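Local coordinates for COG1633: Uncharacterized conserved protein (Magnetospirillum magnetotacticum, PDB 2OH3), which is of unknown function but binds zinc and is related to rubrerythrins, members of the ferritin-like group of metal-binding helical proteins, at residues 29-34 against 41-46; 21-26 against 98-103; 4-9 against 125-130. All blocks are in the same frame, centred on the assembly; numbering follows the deposited sequence. Where two conformers were deposited one is given.

Contact 1. Residues 29-34 against 41-46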
loop_
_atom_site.group_PDB
_atom_site.type_symbol
_atom_site.label_atom_id
_atom_site.label_comp_id
_atom_site.label_asym_id
_atom_site.label_seq_id
_atom_site.Cartn_x
_atom_site.Cartn_y
_atom_site.Cartn_z
ATOM N N ASP A 29 -1.509 -17.245 -2.590
ATOM C CA ASP A 29 -0.512 -17.909 -1.774
ATOM C C ASP A 29 -1.062 -18.243 -0.412
ATOM O O ASP A 29 -0.779 -19.322 0.132
ATOM C CB ASP A 29 0.746 -17.040 -1.622
ATOM C CG ASP A 29 1.636 -17.075 -2.852
ATOM O OD1 ASP A 29 1.408 -17.865 -3.776
ATOM O OD2 ASP A 29 2.584 -16.291 -2.914
HETATM N N MSE A 30 -1.812 -17.303 0.156
HETATM C CA MSE A 30 -2.381 -17.519 1.470
HETATM C C MSE A 30 -3.498 -18.538 1.460
HETATM O O MSE A 30 -3.610 -19.343 2.400
HETATM C CB MSE A 30 -2.907 -16.236 2.051
HETATM C CG MSE A 30 -1.883 -15.552 2.864
HETATM SE SE MSE A 30 -2.789 -14.319 3.956
HETATM C CE MSE A 30 -3.207 -13.211 2.494
HETATM N N MSE A 31 -4.314 -18.527 0.408
HETATM C CA MSE A 31 -5.375 -19.518 0.293
HETATM C C MSE A 31 -4.765 -20.918 0.190
HETATM O O MSE A 31 -5.183 -21.842 0.893
HETATM C CB MSE A 31 -6.271 -19.224 -0.910
HETATM C CG MSE A 31 -7.145 -17.954 -0.786
HETATM SE SE MSE A 31 -8.240 -17.890 0.794
HETATM C CE MSE A 31 -7.191 -16.768 1.801
ATOM N N GLU A 32 -3.783 -21.058 -0.693
ATOM C CA GLU A 32 -3.128 -22.333 -0.931
ATOM C C GLU A 32 -2.520 -22.892 0.361
ATOM O O GLU A 32 -2.625 -24.083 0.670
ATOM C CB GLU A 32 -2.022 -22.116 -1.959
ATOM C CG GLU A 32 -1.275 -23.385 -2.340
ATOM C CD GLU A 32 -1.882 -24.156 -3.487
ATOM O OE1 GLU A 32 -2.867 -23.689 -4.114
ATOM O OE2 GLU A 32 -1.323 -25.232 -3.774
ATOM N N ALA A 33 -1.864 -22.008 1.099
ATOM C CA ALA A 33 -1.116 -22.380 2.293
ATOM C C ALA A 33 -2.025 -22.948 3.363
ATOM O O ALA A 33 -1.578 -23.739 4.196
ATOM C CB ALA A 33 -0.321 -21.175 2.840
ATOM N N HIS A 34 -3.299 -22.565 3.337
ATOM C CA HIS A 34 -4.284 -23.119 4.270
ATOM C C HIS A 34 -5.243 -24.108 3.559
ATOM O O HIS A 34 -6.331 -24.386 4.036
ATOM C CB HIS A 34 -5.051 -21.975 4.950
ATOM C CG HIS A 34 -4.179 -21.034 5.746
ATOM N ND1 HIS A 34 -3.655 -21.367 6.982
ATOM C CD2 HIS A 34 -3.761 -19.766 5.492
ATOM C CE1 HIS A 34 -2.928 -20.357 7.437
ATOM N NE2 HIS A 34 -2.984 -19.370 6.557
ATOM N N THR A 41 -7.341 -20.706 -6.485
ATOM C CA THR A 41 -7.498 -20.720 -7.943
ATOM C C THR A 41 -8.304 -19.530 -8.507
ATOM O O THR A 41 -7.934 -18.995 -9.557
ATOM C CB THR A 41 -8.037 -22.082 -8.427
ATOM O OG1 THR A 41 -7.222 -23.125 -7.871
ATOM C CG2 THR A 41 -7.969 -22.187 -9.927
ATOM N N VAL A 42 -9.348 -19.062 -7.808
ATOM C CA VAL A 42 -10.034 -17.847 -8.213
ATOM C C VAL A 42 -9.016 -16.691 -8.296
ATOM O O VAL A 42 -9.019 -15.895 -9.248
ATOM C CB VAL A 42 -11.174 -17.450 -7.185
ATOM C CG1 VAL A 42 -11.624 -16.020 -7.380
ATOM C CG2 VAL A 42 -12.366 -18.388 -7.288
ATOM N N PHE A 43 -8.165 -16.595 -7.284
ATOM C CA PHE A 43 -7.123 -15.558 -7.226
ATOM C C PHE A 43 -5.944 -15.762 -8.214
ATOM O O PHE A 43 -5.346 -14.779 -8.687
ATOM C CB PHE A 43 -6.565 -15.450 -5.810
ATOM C CG PHE A 43 -7.587 -15.050 -4.762
ATOM C CD1 PHE A 43 -8.630 -14.217 -5.071
ATOM C CD2 PHE A 43 -7.455 -15.483 -3.442
ATOM C CE1 PHE A 43 -9.529 -13.860 -4.113
ATOM C CE2 PHE A 43 -8.393 -15.146 -2.495
ATOM C CZ PHE A 43 -9.400 -14.342 -2.823
ATOM N N ARG A 44 -5.623 -17.003 -8.541
ATOM C CA ARG A 44 -4.649 -17.198 -9.614
ATOM C C ARG A 44 -5.207 -16.702 -10.947
ATOM O O ARG A 44 -4.484 -16.104 -11.745
ATOM C CB ARG A 44 -4.199 -18.641 -9.733
ATOM C CG ARG A 44 -3.522 -19.144 -8.539
ATOM C CD ARG A 44 -2.093 -18.671 -8.389
ATOM N NE ARG A 44 -1.587 -19.358 -7.215
ATOM C CZ ARG A 44 -0.685 -18.899 -6.360
ATOM N NH1 ARG A 44 -0.089 -17.708 -6.551
ATOM N NH2 ARG A 44 -0.389 -19.668 -5.305
ATOM N N ASP A 45 -6.492 -16.934 -11.177
ATOM C CA ASP A 45 -7.155 -16.569 -12.422
ATOM C C ASP A 45 -7.105 -15.053 -12.576
ATOM O O ASP A 45 -6.732 -14.507 -13.628
ATOM C CB ASP A 45 -8.585 -17.095 -12.373
ATOM C CG ASP A 45 -9.358 -16.918 -13.680
ATOM O OD1 ASP A 45 -8.823 -17.175 -14.785
ATOM O OD2 ASP A 45 -10.552 -16.543 -13.574
HETATM N N MSE A 46 -7.430 -14.378 -11.491
HETATM C CA MSE A 46 -7.429 -12.922 -11.449
HETATM C C MSE A 46 -6.031 -12.340 -11.656
HETATM O O MSE A 46 -5.889 -11.335 -12.349
HETATM C CB MSE A 46 -8.016 -12.425 -10.123
HETATM C CG MSE A 46 -9.553 -12.621 -9.845
HETATM SE SE MSE A 46 -10.715 -11.687 -11.162
HETATM C CE MSE A 46 -10.096 -10.276 -11.157
#
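Arg44 reaches across to Asp29 on one flank of an antiparallel helix pair, with Met31 and Phe43 meeting on the buried flank. The contact illustrates how one helix pair can divide its contacts between a partly exposed salt bridge and a buried apolar touch. The Arg44 side chain, which also packs on Ala28, leaves CB, turns about its CB-CG bond (chi2 -77°) and is then extended about CG-CD, leading through NE to a guanidinium group laid end-on against a single carboxylate oxygen. CZ comes within 3.5 Å of Asp29 OD1, NH1 bonds to that oxygen at 3.2 Å, and NH2 does so at 3.0 Å. Asp29 OD1 lies in the guanidinium plane, but the two flat groups are turned 60° apart. NH2 meets OD1 nearly in line with its C-O bond; NH1 approaches from above the carboxylate. At its tip NH2 also nears the methylene of Glu32, 4.5 Å from that residue's CB.

On the other flank Met31, present as selenomethionine, sets its CG 3.5 Å from Phe43 CE2, at the ring edge and close to its plane.

The segment axes approach to 9.4 Å at 156°, joining the end of helix 6-33 to the early part of helix 37-61. Helix 94-118 backs the apolar flank, where Ala97 touches both Met31 and Phe43.

Contact 2. Residues 21-26 against 98-103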
loop_
_atom_site.group_PDB
_atom_site.type_symbol
_atom_site.label_atom_id
_atom_site.label_comp_id
_atom_site.label_asym_id
_atom_site.label_seq_id
_atom_site.Cartn_x
_atom_site.Cartn_y
_atom_site.Cartn_z
ATOM N N ALA A 21 -2.142 -7.653 -9.785
ATOM C CA ALA A 21 -1.345 -8.856 -9.907
ATOM C C ALA A 21 -0.611 -9.233 -8.636
ATOM O O ALA A 21 -0.581 -10.406 -8.291
ATOM C CB ALA A 21 -0.338 -8.739 -11.047
ATOM N N GLU A 22 0.059 -8.280 -8.004
ATOM C CA GLU A 22 0.755 -8.532 -6.756
ATOM C C GLU A 22 -0.166 -8.927 -5.628
ATOM O O GLU A 22 0.172 -9.789 -4.835
ATOM C CB GLU A 22 1.488 -7.278 -6.265
ATOM C CG GLU A 22 2.731 -6.967 -7.023
ATOM C CD GLU A 22 3.292 -5.604 -6.646
ATOM O OE1 GLU A 22 3.035 -5.146 -5.484
ATOM O OE2 GLU A 22 4.005 -5.032 -7.522
ATOM N N ARG A 23 -1.292 -8.249 -5.513
ATOM C CA ARG A 23 -2.199 -8.486 -4.384
ATOM C C ARG A 23 -2.903 -9.844 -4.481
ATOM O O ARG A 23 -3.123 -10.525 -3.476
ATOM C CB ARG A 23 -3.263 -7.417 -4.310
ATOM C CG ARG A 23 -2.787 -5.977 -4.007
ATOM C CD ARG A 23 -2.361 -5.742 -2.594
ATOM N NE ARG A 23 -1.131 -6.435 -2.255
ATOM C CZ ARG A 23 0.073 -6.219 -2.774
ATOM N NH1 ARG A 23 0.305 -5.289 -3.677
ATOM N NH2 ARG A 23 1.089 -6.954 -2.359
ATOM N N TYR A 24 -3.340 -10.167 -5.687
ATOM C CA TYR A 24 -3.887 -11.502 -5.987
ATOM C C TYR A 24 -2.923 -12.672 -5.852
ATOM O O TYR A 24 -3.341 -13.707 -5.388
ATOM C CB TYR A 24 -4.534 -11.508 -7.350
ATOM C CG TYR A 24 -5.929 -10.910 -7.362
ATOM C CD1 TYR A 24 -6.942 -11.482 -6.611
ATOM C CD2 TYR A 24 -6.242 -9.831 -8.166
ATOM C CE1 TYR A 24 -8.216 -10.964 -6.603
ATOM C CE2 TYR A 24 -7.536 -9.335 -8.222
ATOM C CZ TYR A 24 -8.510 -9.891 -7.393
ATOM O OH TYR A 24 -9.799 -9.447 -7.384
ATOM N N VAL A 25 -1.653 -12.544 -6.277
ATOM C CA VAL A 25 -0.685 -13.595 -6.036
ATOM C C VAL A 25 -0.571 -13.849 -4.557
ATOM O O VAL A 25 -0.575 -14.988 -4.096
ATOM C CB VAL A 25 0.681 -13.261 -6.618
ATOM C CG1 VAL A 25 1.741 -14.208 -6.097
ATOM C CG2 VAL A 25 0.628 -13.344 -8.152
ATOM N N GLU A 26 -0.500 -12.767 -3.800
ATOM C CA GLU A 26 -0.403 -12.792 -2.345
ATOM C C GLU A 26 -1.598 -13.502 -1.709
ATOM O O GLU A 26 -1.425 -14.391 -0.879
ATOM C CB GLU A 26 -0.232 -11.329 -1.896
ATOM C CG GLU A 26 -0.071 -11.065 -0.495
ATOM C CD GLU A 26 0.327 -9.588 -0.270
ATOM O OE1 GLU A 26 -0.570 -8.720 -0.329
ATOM O OE2 GLU A 26 1.536 -9.302 -0.063
ATOM N N LEU A 98 -11.893 -12.806 -0.089
ATOM C CA LEU A 98 -12.757 -12.524 -1.204
ATOM C C LEU A 98 -13.397 -11.146 -1.088
ATOM O O LEU A 98 -13.554 -10.451 -2.081
ATOM C CB LEU A 98 -13.867 -13.561 -1.307
ATOM C CG LEU A 98 -13.645 -14.964 -1.817
ATOM C CD1 LEU A 98 -14.861 -15.861 -1.442
ATOM C CD2 LEU A 98 -13.423 -14.974 -3.326
ATOM N N ARG A 99 -13.862 -10.799 0.113
ATOM C CA ARG A 99 -14.457 -9.493 0.345
ATOM C C ARG A 99 -13.447 -8.365 0.183
ATOM O O ARG A 99 -13.796 -7.312 -0.283
ATOM C CB ARG A 99 -15.077 -9.429 1.727
ATOM C CG ARG A 99 -16.445 -10.162 1.750
ATOM C CD ARG A 99 -17.371 -9.791 2.907
ATOM N NE ARG A 99 -17.905 -8.428 2.881
ATOM C CZ ARG A 99 -18.760 -7.927 1.978
ATOM N NH1 ARG A 99 -19.196 -8.633 0.923
ATOM N NH2 ARG A 99 -19.167 -6.673 2.113
ATOM N N TYR A 100 -12.219 -8.591 0.635
ATOM C CA TYR A 100 -11.126 -7.626 0.484
ATOM C C TYR A 100 -10.854 -7.423 -1.009
ATOM O O TYR A 100 -10.707 -6.283 -1.536
ATOM C CB TYR A 100 -9.858 -8.185 1.194
ATOM C CG TYR A 100 -8.600 -7.348 0.994
ATOM C CD1 TYR A 100 -8.590 -6.006 1.335
ATOM C CD2 TYR A 100 -7.442 -7.901 0.467
ATOM C CE1 TYR A 100 -7.472 -5.220 1.145
ATOM C CE2 TYR A 100 -6.306 -7.121 0.284
ATOM C CZ TYR A 100 -6.342 -5.785 0.637
ATOM O OH TYR A 100 -5.237 -4.991 0.485
ATOM N N ALA A 101 -10.784 -8.528 -1.712
ATOM C CA ALA A 101 -10.514 -8.456 -3.162
ATOM C C ALA A 101 -11.640 -7.724 -3.863
ATOM O O ALA A 101 -11.428 -6.817 -4.655
ATOM C CB ALA A 101 -10.359 -9.871 -3.764
ATOM N N ARG A 102 -12.868 -8.088 -3.526
ATOM C CA ARG A 102 -14.023 -7.402 -4.071
ATOM C C ARG A 102 -14.048 -5.876 -3.848
ATOM O O ARG A 102 -14.400 -5.144 -4.762
ATOM C CB ARG A 102 -15.283 -8.009 -3.500
ATOM C CG ARG A 102 -16.536 -7.443 -4.116
ATOM C CD ARG A 102 -17.721 -7.980 -3.352
ATOM N NE ARG A 102 -18.923 -7.283 -3.757
ATOM C CZ ARG A 102 -19.566 -6.381 -3.015
ATOM N NH1 ARG A 102 -19.119 -6.051 -1.805
ATOM N NH2 ARG A 102 -20.658 -5.800 -3.512
ATOM N N ASP A 103 -13.805 -5.435 -2.611
ATOM C CA ASP A 103 -13.662 -4.006 -2.300
ATOM C C ASP A 103 -12.754 -3.240 -3.248
ATOM O O ASP A 103 -13.090 -2.169 -3.748
ATOM C CB ASP A 103 -13.100 -3.831 -0.897
ATOM C CG ASP A 103 -14.145 -3.966 0.160
ATOM O OD1 ASP A 103 -15.352 -4.101 -0.198
ATOM O OD2 ASP A 103 -13.742 -4.017 1.351
#
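Tyr24 presses the end of its ring on Ala101, and this is the closer of the two touches between the segments. Its CE1 lies 3.7 Å from Ala101 CB, and its OH is also 3.7 Å from that methyl, which meets the ring obliquely. The CB bond of Tyr24 does not aim straight at the other helix; with CG anti to the carbonyl carbon (chi1 -80°), the ring is carried across. The alanine is small, which probably helps the phenol pass it to reach Glu105, a zinc ligand, to which Tyr24 OH is hydrogen-bonded. Tyr24 thus acts as a second-shell residue that probably helps to position the carboxylate.

The other half is looser. Arg23 CD stops 4.3 Å from Tyr100 OH, and no hydrogen bond links the two segments; that hydroxyl is engaged instead by Lys77 O. The Arg23 guanidinium finds its salt-bridge partners on its own helix: NE bonds to Glu26 OE1 at 3.0 Å, and NH1 reaches Glu22 OE1 at 3.3 Å. Glu22 is exposed, whereas Arg23 and Glu26 are buried, and Glu26 OE1 also bonds to Ser71 OG of the second subunit.

Helices 6-33 and 94-118 are thereby joined, the contact's centre about 7 Å from the chain's. Trp76 meets both tyrosine rings edge-to-face, while Met46 of helix 37-61 and Leu142 of helix 122-148 pack against Tyr24.

Contact 3. Residues 4-9 against 125-130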
loop_
_atom_site.group_PDB
_atom_site.type_symbol
_atom_site.label_atom_id
_atom_site.label_comp_id
_atom_site.label_asym_id
_atom_site.label_seq_id
_atom_site.Cartn_x
_atom_site.Cartn_y
_atom_site.Cartn_z
ATOM N N TYR A 4 -8.160 11.503 -16.537
ATOM C CA TYR A 4 -8.354 12.720 -17.396
ATOM C C TYR A 4 -7.663 12.588 -18.794
ATOM O O TYR A 4 -8.307 12.161 -19.734
ATOM C CB TYR A 4 -7.945 13.982 -16.637
ATOM N N THR A 5 -6.392 12.962 -18.949
ATOM C CA THR A 5 -5.712 12.758 -20.225
ATOM C C THR A 5 -5.454 11.283 -20.479
ATOM O O THR A 5 -5.442 10.481 -19.553
ATOM C CB THR A 5 -4.358 13.512 -20.355
ATOM O OG1 THR A 5 -3.383 12.963 -19.468
ATOM C CG2 THR A 5 -4.504 15.049 -20.129
ATOM N N LEU A 6 -5.200 10.913 -21.731
ATOM C CA LEU A 6 -4.939 9.521 -22.038
ATOM C C LEU A 6 -3.652 9.014 -21.368
ATOM O O LEU A 6 -3.589 7.870 -20.959
ATOM C CB LEU A 6 -4.871 9.294 -23.559
ATOM C CG LEU A 6 -4.724 7.824 -24.002
ATOM C CD1 LEU A 6 -5.879 6.938 -23.555
ATOM C CD2 LEU A 6 -4.583 7.778 -25.544
ATOM N N ALA A 7 -2.626 9.852 -21.279
ATOM C CA ALA A 7 -1.370 9.466 -20.579
ATOM C C ALA A 7 -1.623 9.155 -19.121
ATOM O O ALA A 7 -1.134 8.146 -18.584
ATOM C CB ALA A 7 -0.329 10.561 -20.677
ATOM N N GLU A 8 -2.382 10.055 -18.495
ATOM C CA GLU A 8 -2.794 9.906 -17.118
ATOM C C GLU A 8 -3.651 8.672 -16.931
ATOM O O GLU A 8 -3.428 7.930 -15.979
ATOM C CB GLU A 8 -3.554 11.143 -16.635
ATOM C CG GLU A 8 -2.666 12.342 -16.450
ATOM C CD GLU A 8 -3.449 13.610 -16.152
ATOM O OE1 GLU A 8 -4.597 13.765 -16.619
ATOM O OE2 GLU A 8 -2.902 14.456 -15.430
ATOM N N PHE A 9 -4.603 8.447 -17.838
ATOM C CA PHE A 9 -5.464 7.257 -17.764
ATOM C C PHE A 9 -4.658 5.951 -17.879
ATOM O O PHE A 9 -4.810 5.043 -17.053
ATOM C CB PHE A 9 -6.561 7.309 -18.816
ATOM C CG PHE A 9 -7.496 6.109 -18.798
ATOM C CD1 PHE A 9 -8.568 6.061 -17.938
ATOM C CD2 PHE A 9 -7.286 5.034 -19.651
ATOM C CE1 PHE A 9 -9.412 4.981 -17.926
ATOM C CE2 PHE A 9 -8.113 3.942 -19.620
ATOM C CZ PHE A 9 -9.175 3.919 -18.788
ATOM N N LYS A 125 -12.733 7.934 -22.706
ATOM C CA LYS A 125 -14.141 7.550 -22.672
ATOM C C LYS A 125 -14.363 6.091 -23.096
ATOM O O LYS A 125 -15.072 5.356 -22.437
ATOM C CB LYS A 125 -14.973 8.480 -23.554
ATOM C CG LYS A 125 -15.109 9.919 -22.998
ATOM C CD LYS A 125 -16.136 10.753 -23.811
ATOM C CE LYS A 125 -16.441 12.054 -23.118
ATOM N NZ LYS A 125 -16.591 11.882 -21.606
ATOM N N ARG A 126 -13.703 5.677 -24.176
ATOM C CA ARG A 126 -13.883 4.356 -24.729
ATOM C C ARG A 126 -13.231 3.313 -23.828
ATOM O O ARG A 126 -13.868 2.351 -23.449
ATOM C CB ARG A 126 -13.269 4.288 -26.143
ATOM C CG ARG A 126 -13.624 3.021 -26.941
ATOM C CD ARG A 126 -12.877 2.982 -28.291
ATOM N NE ARG A 126 -11.442 2.750 -28.115
ATOM C CZ ARG A 126 -10.850 1.553 -28.062
ATOM N NH1 ARG A 126 -11.537 0.431 -28.142
ATOM N NH2 ARG A 126 -9.532 1.460 -27.903
ATOM N N LEU A 127 -11.958 3.487 -23.487
ATOM C CA LEU A 127 -11.289 2.475 -22.669
ATOM C C LEU A 127 -11.849 2.461 -21.265
ATOM O O LEU A 127 -11.967 1.415 -20.655
ATOM C CB LEU A 127 -9.802 2.719 -22.633
ATOM C CG LEU A 127 -9.059 2.632 -23.964
ATOM C CD1 LEU A 127 -7.599 3.000 -23.766
ATOM C CD2 LEU A 127 -9.219 1.283 -24.588
ATOM N N GLY A 128 -12.161 3.638 -20.736
ATOM C CA GLY A 128 -12.733 3.727 -19.421
ATOM C C GLY A 128 -14.017 2.935 -19.313
ATOM O O GLY A 128 -14.223 2.199 -18.359
ATOM N N ALA A 129 -14.873 3.055 -20.305
ATOM C CA ALA A 129 -16.122 2.277 -20.318
ATOM C C ALA A 129 -15.911 0.784 -20.508
ATOM O O ALA A 129 -16.549 -0.015 -19.859
ATOM C CB ALA A 129 -17.026 2.793 -21.381
ATOM N N ASP A 130 -15.019 0.427 -21.424
ATOM C CA ASP A 130 -14.679 -0.945 -21.673
ATOM C C ASP A 130 -14.088 -1.543 -20.425
ATOM O O ASP A 130 -14.530 -2.611 -19.995
ATOM C CB ASP A 130 -13.699 -1.063 -22.852
ATOM C CG ASP A 130 -14.363 -0.808 -24.208
ATOM O OD1 ASP A 130 -15.604 -0.742 -24.302
ATOM O OD2 ASP A 130 -13.627 -0.675 -25.198
#
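Phe9 drives its ring from helix 6-33 into the surface formed by Leu127 and Gly128 on helix 122-148, a compact example of an aromatic ring packed against a helix at a glycine. The first two residues of 125-130 face other partners. The CB of Lys125 points away from 4-9, and its NZ bonds to the carbonyls of Ala116 and Ser119, while Arg126 forms a salt bridge through NE with Glu123.

Leu127 is the first to touch. Its CB lies 3.7 Å from Phe9 CE2, oblique to the ring, and the two side chains cross at a slant. Farther out, its CD1 is 4.3 Å from Leu6 CD1, so a second, lighter apolar contact extends the first.

Gly128 follows, and its bare backbone receives the end of the ring: Phe9 CZ is 3.6 Å from Gly128 N and equally close, 3.6 Å, to Gly128 CA. The phenyl gets there because its CG is extended opposite the backbone N (chi1 -180°). Replacing Phe9 with an alanine would probably open a gap beside Leu127 and Gly128 and cost Tyr111 and Ala115 of helix 94-118 a packing partner. The contact ends at Gly128.

The helix that carries the ring is anchored at its start by a capping box. Glu8 N bonds to Thr5 OG1 at 3.2 Å, and Thr5 N returns the bond to Glu8 OE1 at 3.0 Å.

Helices 6-33 and 122-148, the first and last of four, run in the same general direction here, as expected for the up-down-down-up four-helix bundle of the ferritin-like fold.

How the contacts relate
Helix 6-33 is common to all three contacts, meeting helix 37-61, helix 94-118 and helix 122-148 in turn along its length. Contacts 1 and 2 adjoin, their centres 9 Å apart, and join directly where Phe43 CD1 lies 3.6 Å from Tyr24 CD1. Contact 3 is remote, its centre about 30 Å from that of contact 1 and 23 Å from that of contact 2. The zinc ion, bound by Glu105, Glu135 and His138, is closest to contact 2: the side chain of Tyr24 is about 5 Å from it, against about 10 Å for Phe43 and 13 Å for Phe9.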